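PDB 3BW2: 2-nitropropane dioxygenase from Streptomyces ansochromogenes, which is an FMN-dependent nitroalkane-oxidising enzyme of the nitronate monooxygenase family and probably detoxifies propionate 3-nitronate by oxidative denitrification with molecular oxygen. Local coordinates for residues D120-V125 against R142-L147; D48-E53 against A116-D121. One frame throughout, in Å; residues are numbered along the deposited sequence.

Contact 1: residues D120-V125 against R142-L147; sequences DDPVPV and RRAGTL
With chi1 at -61°, Thr-146 sets OG1 beside its own backbone N and CG2 anti to it, which swings the hydroxyl onto the backbone of Val-123. Thr-146 OG1 donates to Val-123 O at 2.7 Å, lying in the carbonyl plane. The same hydroxyl accepts a hydrogen bond from a water that itself accepts one from Val-123 N, so the side chain serves Val-123 O directly and Val-123 N through water. Replacing the threonine by an alanine is likely to leave Val-123 O without its hydroxyl donor and that water without one of its mates. One residue on, the backbones meet directly: Leu-147 N gives a nearly straight bond (173°) to Pro-124 O at 3.0 Å. A second water donates to Pro-124 O and to Gly-145 O. Val-125 and Leu-147 then pair as parallel strands, with a CA-H...O contact of 3.4 Å from Val-125 CA to Leu-147 O. Near the helix end, Pro-122 CG rests 3.7 Å from Ala-144 CB, just before Gly-145 closes helix 135-143 in a Schellman motif. The contact thus lies where helices 111-120 and 135-143 give way to the neighbouring barrel strands 125-129 and 147-152, and the side chain of Val-123 packs on strand 65-70 and helix 47-60.

Contact 2: residues D48-E53 against A116-D121; sequences DGMYQE and AVLLDD
Two groups converge on the carboxylate oxygen OD2 of Asp-121: the phenol of Tyr-51 across the contact and the guanidinium of Arg-58, which forms a salt bridge from further along helix 47-60. Tyr-51 OH donates to Asp-121 OD2 at 2.9 Å and meets its anti lone pair, the one pointing away from OD1. The oxygen sits at the edge of the ring, in its plane, while the carboxylate itself is turned 74° from the ring. Having CG anti to the backbone N (chi1 -163°) carries the tyrosine across to the end of helix 111-120, where Asp-121 is the first residue to leave helical geometry. Val-117 CG1 comes obliquely to the ring, 3.4 Å from Tyr-51 CD1. Val-117 CG1 also meets Met-50 CE tip to tip at 3.6 Å. Met-50 is bent at chi3, and its CE also packs 3.6 Å from Leu-118 CG, the two side chains crossing at about a right angle. The helix segments run 34° from parallel with their axes 10.6 Å apart. Apolar packing therefore joins the helices on their buried side, whereas the charge of Asp-121, probably stabilised by both donors, ties the more exposed end of the interface to helix 47-60.

Overall arrangement
Contact 2 lies in the helical layer of the TIM barrel, whereas contact 1 reaches from helix ends into the strand starts; both are on the same side of the chain's centre, their own centres about 11 Å apart. Along the chain, helix 47-60 comes first, then helix 111-120, strand 125-129, helix 135-143 and strand 147-152. The segments share Asp-120 and Asp-121: contact 2 joins the end of helix 111-120 to helix 47-60, and contact 1 carries the following loop alongside the next helix-to-strand turn. Packing of Val-123 CG2 on Leu-118 CD2, 4.0 Å apart, links the two. Successive beta-alpha units are thereby fastened around the barrel, with the side chains of Met-50 and Val-125 each about 11 Å from the bound FMN.

Contact 1: residues D120-V125 against R142-L147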
# COMPACT_ATOMS: atom_id res chain seq x y z
N ASP A 120 13.13 36.03 -2.70
CA ASP A 120 13.67 37.17 -3.43
C ASP A 120 13.43 37.07 -4.94
O ASP A 120 13.32 38.09 -5.63
CB ASP A 120 15.17 37.31 -3.15
CG ASP A 120 15.78 38.51 -3.83
OD1 ASP A 120 15.35 39.65 -3.52
OD2 ASP A 120 16.67 38.32 -4.68
N ASP A 121 13.34 35.84 -5.44
CA ASP A 121 13.11 35.60 -6.86
C ASP A 121 12.14 34.42 -6.97
O ASP A 121 12.50 33.34 -7.42
CB ASP A 121 14.44 35.24 -7.53
CG ASP A 121 14.39 35.38 -9.04
OD1 ASP A 121 13.28 35.56 -9.59
OD2 ASP A 121 15.46 35.29 -9.68
N PRO A 122 10.87 34.63 -6.56
CA PRO A 122 9.79 33.64 -6.56
C PRO A 122 9.69 32.67 -7.74
O PRO A 122 9.87 33.05 -8.90
CB PRO A 122 8.54 34.49 -6.43
CG PRO A 122 9.01 35.67 -5.65
CD PRO A 122 10.33 35.98 -6.31
N VAL A 123 9.40 31.41 -7.42
CA VAL A 123 9.21 30.39 -8.44
C VAL A 123 7.73 30.04 -8.36
O VAL A 123 7.06 30.34 -7.37
CB VAL A 123 10.08 29.14 -8.17
CG1 VAL A 123 11.56 29.53 -8.16
CG2 VAL A 123 9.68 28.49 -6.85
N PRO A 124 7.19 29.40 -9.41
CA PRO A 124 5.77 29.04 -9.41
C PRO A 124 5.28 28.13 -8.28
O PRO A 124 4.22 28.38 -7.69
CB PRO A 124 5.58 28.39 -10.78
CG PRO A 124 6.61 29.08 -11.62
CD PRO A 124 7.81 29.07 -10.70
N VAL A 125 6.04 27.09 -7.98
CA VAL A 125 5.65 26.13 -6.95
C VAL A 125 6.82 25.71 -6.08
O VAL A 125 7.93 25.52 -6.57
CB VAL A 125 5.06 24.84 -7.60
CG1 VAL A 125 4.60 23.87 -6.51
CG2 VAL A 125 3.91 25.20 -8.53
N ARG A 142 3.12 32.65 -0.26
CA ARG A 142 1.84 32.91 -0.88
C ARG A 142 1.79 34.35 -1.38
O ARG A 142 1.36 34.62 -2.50
CB ARG A 142 0.70 32.67 0.11
CG ARG A 142 -0.68 33.04 -0.41
CD ARG A 142 -1.76 32.75 0.63
NE ARG A 142 -1.80 31.33 0.99
CZ ARG A 142 -2.14 30.37 0.14
NH1 ARG A 142 -2.47 30.67 -1.10
NH2 ARG A 142 -2.14 29.10 0.54
N ARG A 143 2.23 35.29 -0.54
CA ARG A 143 2.23 36.70 -0.92
C ARG A 143 3.12 36.93 -2.13
O ARG A 143 2.83 37.78 -2.96
CB ARG A 143 2.72 37.58 0.24
CG ARG A 143 1.85 37.52 1.48
CD ARG A 143 1.98 38.79 2.30
NE ARG A 143 1.43 39.94 1.58
CZ ARG A 143 1.50 41.20 2.00
NH1 ARG A 143 2.10 41.49 3.14
NH2 ARG A 143 0.97 42.18 1.27
N ALA A 144 4.21 36.17 -2.22
CA ALA A 144 5.14 36.31 -3.34
C ALA A 144 4.57 35.68 -4.61
O ALA A 144 5.19 35.75 -5.67
CB ALA A 144 6.48 35.68 -2.99
N GLY A 145 3.40 35.07 -4.50
CA GLY A 145 2.79 34.45 -5.66
C GLY A 145 3.18 33.00 -5.91
O GLY A 145 2.96 32.48 -7.00
N THR A 146 3.76 32.35 -4.91
CA THR A 146 4.18 30.95 -5.05
C THR A 146 3.16 30.00 -4.41
O THR A 146 2.67 30.26 -3.32
CB THR A 146 5.54 30.70 -4.36
OG1 THR A 146 6.55 31.51 -4.97
CG2 THR A 146 5.93 29.22 -4.47
N LEU A 147 2.84 28.91 -5.10
CA LEU A 147 1.91 27.92 -4.55
C LEU A 147 2.74 26.98 -3.69
O LEU A 147 3.87 26.64 -4.04
CB LEU A 147 1.21 27.15 -5.68
CG LEU A 147 0.28 28.00 -6.55
CD1 LEU A 147 -0.34 27.13 -7.64
CD2 LEU A 147 -0.81 28.63 -5.68
O HOH W 1 9.31 30.90 -4.66
O HOH W 2 2.35 30.17 -8.63

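Contact 2: residues D48-E53 against A116-D121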
# COMPACT_ATOMS: atom_id res chain seq x y z
N ASP A 48 23.05 28.32 -3.31
CA ASP A 48 23.60 28.75 -4.59
C ASP A 48 23.40 27.69 -5.66
O ASP A 48 23.03 28.01 -6.79
CB ASP A 48 25.09 29.06 -4.47
CG ASP A 48 25.69 29.50 -5.79
OD1 ASP A 48 25.24 30.52 -6.34
OD2 ASP A 48 26.62 28.82 -6.29
N GLY A 49 23.65 26.44 -5.31
CA GLY A 49 23.47 25.36 -6.26
C GLY A 49 22.04 25.33 -6.75
O GLY A 49 21.77 25.21 -7.94
N MET A 50 21.11 25.45 -5.80
CA MET A 50 19.69 25.46 -6.13
C MET A 50 19.40 26.64 -7.06
O MET A 50 18.74 26.49 -8.08
CB MET A 50 18.86 25.61 -4.85
CG MET A 50 17.36 25.78 -5.09
SD MET A 50 16.47 26.26 -3.60
CE MET A 50 16.48 28.03 -3.76
N TYR A 51 19.92 27.81 -6.70
CA TYR A 51 19.67 29.00 -7.50
C TYR A 51 20.16 28.86 -8.94
O TYR A 51 19.49 29.31 -9.87
CB TYR A 51 20.31 30.23 -6.85
CG TYR A 51 19.77 31.54 -7.37
CD1 TYR A 51 18.43 31.66 -7.75
CD2 TYR A 51 20.58 32.67 -7.44
CE1 TYR A 51 17.90 32.88 -8.18
CE2 TYR A 51 20.06 33.90 -7.87
CZ TYR A 51 18.73 34.00 -8.24
OH TYR A 51 18.21 35.22 -8.64
N GLN A 52 21.32 28.24 -9.14
CA GLN A 52 21.86 28.06 -10.48
C GLN A 52 20.93 27.19 -11.32
O GLN A 52 20.74 27.45 -12.51
CB GLN A 52 23.26 27.44 -10.44
CG GLN A 52 24.28 28.28 -9.68
CD GLN A 52 24.27 29.74 -10.10
OE1 GLN A 52 24.41 30.05 -11.28
NE2 GLN A 52 24.11 30.64 -9.13
N GLU A 53 20.36 26.15 -10.73
CA GLU A 53 19.47 25.28 -11.48
C GLU A 53 18.19 26.02 -11.84
O GLU A 53 17.65 25.87 -12.94
CB GLU A 53 19.12 24.02 -10.69
CG GLU A 53 20.28 23.05 -10.50
CD GLU A 53 19.79 21.64 -10.20
OE1 GLU A 53 18.84 21.50 -9.40
OE2 GLU A 53 20.36 20.68 -10.76
N ALA A 116 15.42 32.47 1.39
CA ALA A 116 15.76 33.84 1.00
C ALA A 116 15.75 33.93 -0.52
O ALA A 116 15.23 34.88 -1.10
CB ALA A 116 17.14 34.21 1.55
N VAL A 117 16.33 32.92 -1.17
CA VAL A 117 16.38 32.89 -2.62
C VAL A 117 14.99 32.76 -3.23
O VAL A 117 14.63 33.49 -4.16
CB VAL A 117 17.25 31.71 -3.12
CG1 VAL A 117 17.07 31.51 -4.61
CG2 VAL A 117 18.72 31.98 -2.80
N LEU A 118 14.20 31.83 -2.70
CA LEU A 118 12.85 31.59 -3.20
C LEU A 118 11.90 32.76 -2.98
O LEU A 118 10.92 32.93 -3.71
CB LEU A 118 12.28 30.31 -2.57
CG LEU A 118 13.07 29.06 -2.97
CD1 LEU A 118 12.70 27.88 -2.07
CD2 LEU A 118 12.80 28.75 -4.44
N LEU A 119 12.19 33.57 -1.96
CA LEU A 119 11.35 34.73 -1.67
C LEU A 119 11.83 35.96 -2.44
O LEU A 119 11.03 36.82 -2.80
CB LEU A 119 11.34 35.02 -0.17
CG LEU A 119 10.50 34.07 0.67
CD1 LEU A 119 10.74 34.33 2.15
CD2 LEU A 119 9.02 34.25 0.32
N ASP A 120 13.13 36.03 -2.70
CA ASP A 120 13.67 37.17 -3.43
C ASP A 120 13.43 37.07 -4.94
O ASP A 120 13.32 38.09 -5.63
CB ASP A 120 15.17 37.31 -3.15
CG ASP A 120 15.78 38.51 -3.83
OD1 ASP A 120 15.35 39.65 -3.52
OD2 ASP A 120 16.67 38.32 -4.68
N ASP A 121 13.34 35.84 -5.44
CA ASP A 121 13.11 35.60 -6.86
C ASP A 121 12.14 34.42 -6.97
O ASP A 121 12.50 33.34 -7.42
CB ASP A 121 14.44 35.24 -7.53
CG ASP A 121 14.39 35.38 -9.04
OD1 ASP A 121 13.28 35.56 -9.59
OD2 ASP A 121 15.46 35.29 -9.68